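Local structure of salicylic acid-binding protein 2 (Nicotiana tabacum, 1XKL) at residues T35-R47 with L52-L65. The protein hydrolyses methyl salicylate to the defence hormone salicylic acid, a step in the signalling that activates systemic acquired resistance in tobacco. Numbering follows the deposited sequence.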
# COMPACT_ATOMS: atom_id res chain seq x y z
N THR A 35 -9.40 22.13 -31.13
CA THR A 35 -10.01 21.39 -30.04
C THR A 35 -9.24 20.08 -29.88
O THR A 35 -9.31 19.21 -30.74
CB THR A 35 -11.50 21.06 -30.30
OG1 THR A 35 -12.25 22.27 -30.45
CG2 THR A 35 -12.07 20.26 -29.14
N ALA A 36 -8.47 19.96 -28.80
CA ALA A 36 -7.71 18.74 -28.53
C ALA A 36 -8.49 18.03 -27.44
O ALA A 36 -8.14 18.10 -26.27
CB ALA A 36 -6.31 19.07 -28.05
N LEU A 37 -9.55 17.34 -27.83
CA LEU A 37 -10.37 16.67 -26.84
C LEU A 37 -9.77 15.39 -26.27
O LEU A 37 -8.76 14.87 -26.75
CB LEU A 37 -11.76 16.37 -27.41
CG LEU A 37 -11.88 15.17 -28.35
CD1 LEU A 37 -13.34 15.03 -28.78
CD2 LEU A 37 -10.99 15.36 -29.55
N ASP A 38 -10.41 14.92 -25.21
CA ASP A 38 -10.00 13.69 -24.55
C ASP A 38 -11.09 12.69 -24.91
O ASP A 38 -12.27 12.99 -24.74
CB ASP A 38 -10.01 13.87 -23.03
CG ASP A 38 -8.68 14.36 -22.47
OD1 ASP A 38 -8.68 14.78 -21.30
OD2 ASP A 38 -7.65 14.31 -23.18
N LEU A 39 -10.71 11.53 -25.42
CA LEU A 39 -11.73 10.53 -25.74
C LEU A 39 -12.12 9.92 -24.39
O LEU A 39 -11.59 10.32 -23.35
CB LEU A 39 -11.16 9.47 -26.69
CG LEU A 39 -10.92 9.96 -28.12
CD1 LEU A 39 -10.25 8.87 -28.94
CD2 LEU A 39 -12.24 10.35 -28.74
N ALA A 40 -13.04 8.97 -24.41
CA ALA A 40 -13.49 8.33 -23.17
C ALA A 40 -12.33 7.61 -22.48
O ALA A 40 -11.49 6.99 -23.13
CB ALA A 40 -14.61 7.34 -23.47
N ALA A 41 -12.30 7.71 -21.15
CA ALA A 41 -11.27 7.07 -20.33
C ALA A 41 -9.84 7.44 -20.73
O ALA A 41 -8.90 6.69 -20.49
CB ALA A 41 -11.44 5.56 -20.35
N SER A 42 -9.70 8.61 -21.36
CA SER A 42 -8.39 9.08 -21.80
C SER A 42 -8.10 10.47 -21.24
O SER A 42 -9.03 11.24 -20.96
CB SER A 42 -8.36 9.13 -23.33
OG SER A 42 -8.82 7.92 -23.88
N GLY A 43 -6.82 10.78 -21.07
CA GLY A 43 -6.45 12.08 -20.53
C GLY A 43 -7.00 12.25 -19.13
O GLY A 43 -6.70 11.44 -18.24
N THR A 44 -7.81 13.27 -18.92
CA THR A 44 -8.39 13.50 -17.60
C THR A 44 -9.82 12.98 -17.48
O THR A 44 -10.49 13.22 -16.46
CB THR A 44 -8.35 15.01 -17.22
OG1 THR A 44 -9.08 15.78 -18.18
CG2 THR A 44 -6.91 15.50 -17.16
N ASP A 45 -10.30 12.29 -18.51
CA ASP A 45 -11.66 11.73 -18.47
C ASP A 45 -11.71 10.75 -17.30
O ASP A 45 -10.83 9.90 -17.16
CB ASP A 45 -11.98 10.98 -19.77
CG ASP A 45 -13.45 10.63 -19.90
OD1 ASP A 45 -14.25 11.53 -20.24
OD2 ASP A 45 -13.82 9.47 -19.64
N LEU A 46 -12.74 10.87 -16.47
CA LEU A 46 -12.88 10.03 -15.28
C LEU A 46 -13.40 8.61 -15.53
O LEU A 46 -13.42 7.80 -14.61
CB LEU A 46 -13.79 10.73 -14.26
CG LEU A 46 -13.31 12.11 -13.76
CD1 LEU A 46 -14.45 12.85 -13.07
CD2 LEU A 46 -12.13 11.91 -12.81
N ARG A 47 -13.82 8.31 -16.75
CA ARG A 47 -14.30 6.96 -17.04
C ARG A 47 -13.11 6.00 -17.07
O ARG A 47 -11.97 6.42 -17.34
CB ARG A 47 -15.03 6.93 -18.39
CG ARG A 47 -16.49 7.37 -18.33
CD ARG A 47 -17.06 7.70 -19.70
NE ARG A 47 -16.48 8.94 -20.22
CZ ARG A 47 -17.03 9.71 -21.15
NH1 ARG A 47 -18.20 9.39 -21.68
NH2 ARG A 47 -16.43 10.82 -21.52
N LEU A 52 -15.83 0.69 -21.07
CA LEU A 52 -16.00 0.79 -22.52
C LEU A 52 -15.93 -0.58 -23.17
O LEU A 52 -14.97 -1.32 -22.97
CB LEU A 52 -14.92 1.69 -23.12
CG LEU A 52 -14.60 3.01 -22.39
CD1 LEU A 52 -13.54 3.77 -23.18
CD2 LEU A 52 -15.87 3.84 -22.26
N ARG A 53 -16.94 -0.92 -23.96
CA ARG A 53 -16.91 -2.22 -24.62
C ARG A 53 -16.99 -2.12 -26.14
O ARG A 53 -16.82 -3.12 -26.82
CB ARG A 53 -18.01 -3.10 -24.05
CG ARG A 53 -19.29 -2.37 -23.74
CD ARG A 53 -20.16 -3.14 -22.75
NE ARG A 53 -20.02 -2.68 -21.37
CZ ARG A 53 -18.91 -2.78 -20.63
NH1 ARG A 53 -17.81 -3.32 -21.13
NH2 ARG A 53 -18.91 -2.34 -19.38
N THR A 54 -17.24 -0.92 -26.66
CA THR A 54 -17.32 -0.70 -28.10
C THR A 54 -16.58 0.57 -28.50
O THR A 54 -16.38 1.48 -27.67
CB THR A 54 -18.78 -0.53 -28.60
OG1 THR A 54 -19.30 0.72 -28.13
CG2 THR A 54 -19.66 -1.67 -28.10
N LEU A 55 -16.19 0.66 -29.77
CA LEU A 55 -15.49 1.85 -30.24
C LEU A 55 -16.40 3.06 -30.07
O LEU A 55 -15.93 4.18 -29.82
CB LEU A 55 -15.09 1.70 -31.71
CG LEU A 55 -14.31 2.90 -32.28
CD1 LEU A 55 -12.97 3.01 -31.56
CD2 LEU A 55 -14.09 2.71 -33.77
N TYR A 56 -17.70 2.84 -30.19
CA TYR A 56 -18.66 3.93 -30.05
C TYR A 56 -18.61 4.58 -28.66
O TYR A 56 -18.67 5.80 -28.54
CB TYR A 56 -20.08 3.45 -30.37
CG TYR A 56 -21.09 4.57 -30.44
CD1 TYR A 56 -21.68 5.08 -29.28
CD2 TYR A 56 -21.40 5.17 -31.66
CE1 TYR A 56 -22.55 6.16 -29.34
CE2 TYR A 56 -22.27 6.25 -31.73
CZ TYR A 56 -22.84 6.74 -30.56
OH TYR A 56 -23.69 7.83 -30.61
N ASP A 57 -18.51 3.76 -27.61
CA ASP A 57 -18.45 4.29 -26.23
C ASP A 57 -17.17 5.11 -26.05
O ASP A 57 -17.15 6.11 -25.35
CB ASP A 57 -18.41 3.16 -25.19
CG ASP A 57 -19.65 2.28 -25.21
OD1 ASP A 57 -20.73 2.74 -25.65
OD2 ASP A 57 -19.54 1.12 -24.76
N TYR A 58 -16.09 4.64 -26.68
CA TYR A 58 -14.79 5.29 -26.60
C TYR A 58 -14.77 6.62 -27.35
O TYR A 58 -14.10 7.57 -26.94
CB TYR A 58 -13.73 4.34 -27.16
CG TYR A 58 -12.32 4.87 -27.23
CD1 TYR A 58 -11.74 5.54 -26.14
CD2 TYR A 58 -11.54 4.67 -28.37
CE1 TYR A 58 -10.42 5.99 -26.20
CE2 TYR A 58 -10.23 5.11 -28.44
CZ TYR A 58 -9.67 5.77 -27.36
OH TYR A 58 -8.36 6.19 -27.44
N THR A 59 -15.54 6.70 -28.43
CA THR A 59 -15.61 7.89 -29.28
C THR A 59 -16.67 8.90 -28.86
O THR A 59 -16.78 9.98 -29.44
CB THR A 59 -15.91 7.48 -30.74
OG1 THR A 59 -15.06 6.40 -31.12
CG2 THR A 59 -15.68 8.66 -31.69
N LEU A 60 -17.46 8.54 -27.85
CA LEU A 60 -18.52 9.41 -27.36
C LEU A 60 -18.16 10.90 -27.32
O LEU A 60 -18.89 11.73 -27.85
CB LEU A 60 -18.97 8.92 -25.98
CG LEU A 60 -20.36 9.33 -25.52
CD1 LEU A 60 -21.39 8.94 -26.58
CD2 LEU A 60 -20.68 8.65 -24.19
N PRO A 61 -17.03 11.25 -26.70
CA PRO A 61 -16.67 12.68 -26.63
C PRO A 61 -16.63 13.35 -28.01
O PRO A 61 -17.12 14.47 -28.18
CB PRO A 61 -15.30 12.66 -25.96
CG PRO A 61 -15.38 11.43 -25.08
CD PRO A 61 -16.02 10.43 -26.01
N LEU A 62 -16.05 12.67 -28.99
CA LEU A 62 -15.96 13.22 -30.33
C LEU A 62 -17.35 13.38 -30.93
O LEU A 62 -17.66 14.39 -31.57
CB LEU A 62 -15.11 12.32 -31.23
CG LEU A 62 -14.98 12.75 -32.69
CD1 LEU A 62 -14.44 14.18 -32.76
CD2 LEU A 62 -14.04 11.78 -33.42
N MSE A 63 -18.21 12.39 -30.72
CA MSE A 63 -19.56 12.47 -31.26
C MSE A 63 -20.29 13.66 -30.64
O MSE A 63 -21.00 14.39 -31.34
CB MSE A 63 -20.33 11.17 -30.98
CG MSE A 63 -19.64 9.92 -31.51
SE MSE A 63 -19.23 10.01 -33.40
CE MSE A 63 -21.03 10.06 -34.08
N GLU A 64 -20.11 13.87 -29.34
CA GLU A 64 -20.77 14.98 -28.65
C GLU A 64 -20.32 16.33 -29.20
O GLU A 64 -21.11 17.26 -29.32
CB GLU A 64 -20.48 14.90 -27.15
CG GLU A 64 -21.11 13.68 -26.49
CD GLU A 64 -20.61 13.44 -25.07
OE1 GLU A 64 -21.22 12.61 -24.36
OE2 GLU A 64 -19.61 14.07 -24.67
N LEU A 65 -19.04 16.42 -29.54
CA LEU A 65 -18.48 17.65 -30.09
C LEU A 65 -19.05 17.91 -31.48
O LEU A 65 -19.43 19.03 -31.80
CB LEU A 65 -16.96 17.53 -30.17
CG LEU A 65 -16.18 18.60 -30.95
CD1 LEU A 65 -16.48 19.98 -30.41
CD2 LEU A 65 -14.70 18.29 -30.87
O HOH W 1 -18.64 6.23 -22.70
O HOH W 2 -17.78 13.34 -22.71
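Asp45 OD2 is gripped by three N-H groups, Ala41 N, Arg47 N and Arg47 NE; the two backbone groups position the carboxylate, which in turn holds the Arg47 guanidinium where it slides past Pro61 and crosses Leu60. The bond from Arg47 N makes an Asx turn; NE and NH2 hold the carboxylate side-on, with NH2 2.6 Å from Asp45 OD1. Arginine suits this place: its guanidinium pairs with Asp45 and, through a water, NH2 reaches Glu64 OE2.

In this α/β-hydrolase, the loop after strand 33-36 lies along helix 55-67, part of the crossover to strand 75-80. Pro61 has no N-H, and the kinked helix gives Tyr58 O no bond from Leu62 N; Ala40 N takes this oxygen instead, at 3.1 Å and 164°. The proline ring fits against the loop backbone, CB lying 3.3 Å from Asp38 O. Ala40, small enough for close approach, sets its CB 3.4 Å from Asp57 O, with Leu52 CD1 beside it.

With CG anti to the backbone N (chi1 177°), the Tyr58 ring turns beneath Leu39, whose CD1 makes a CH-pi contact 4.0 Å from the ring centroid. The side chain of Tyr58 lies about 5 Å from that of Ala13, which binds salicylate. Nearer the strand, methyl groups meet the helix: Leu37 CD1 rests 3.5 Å from Leu62 CA, and Thr35, its OG1 bonded to His6, turns CG2 to Leu65 CD2, tip to tip at 3.7 Å.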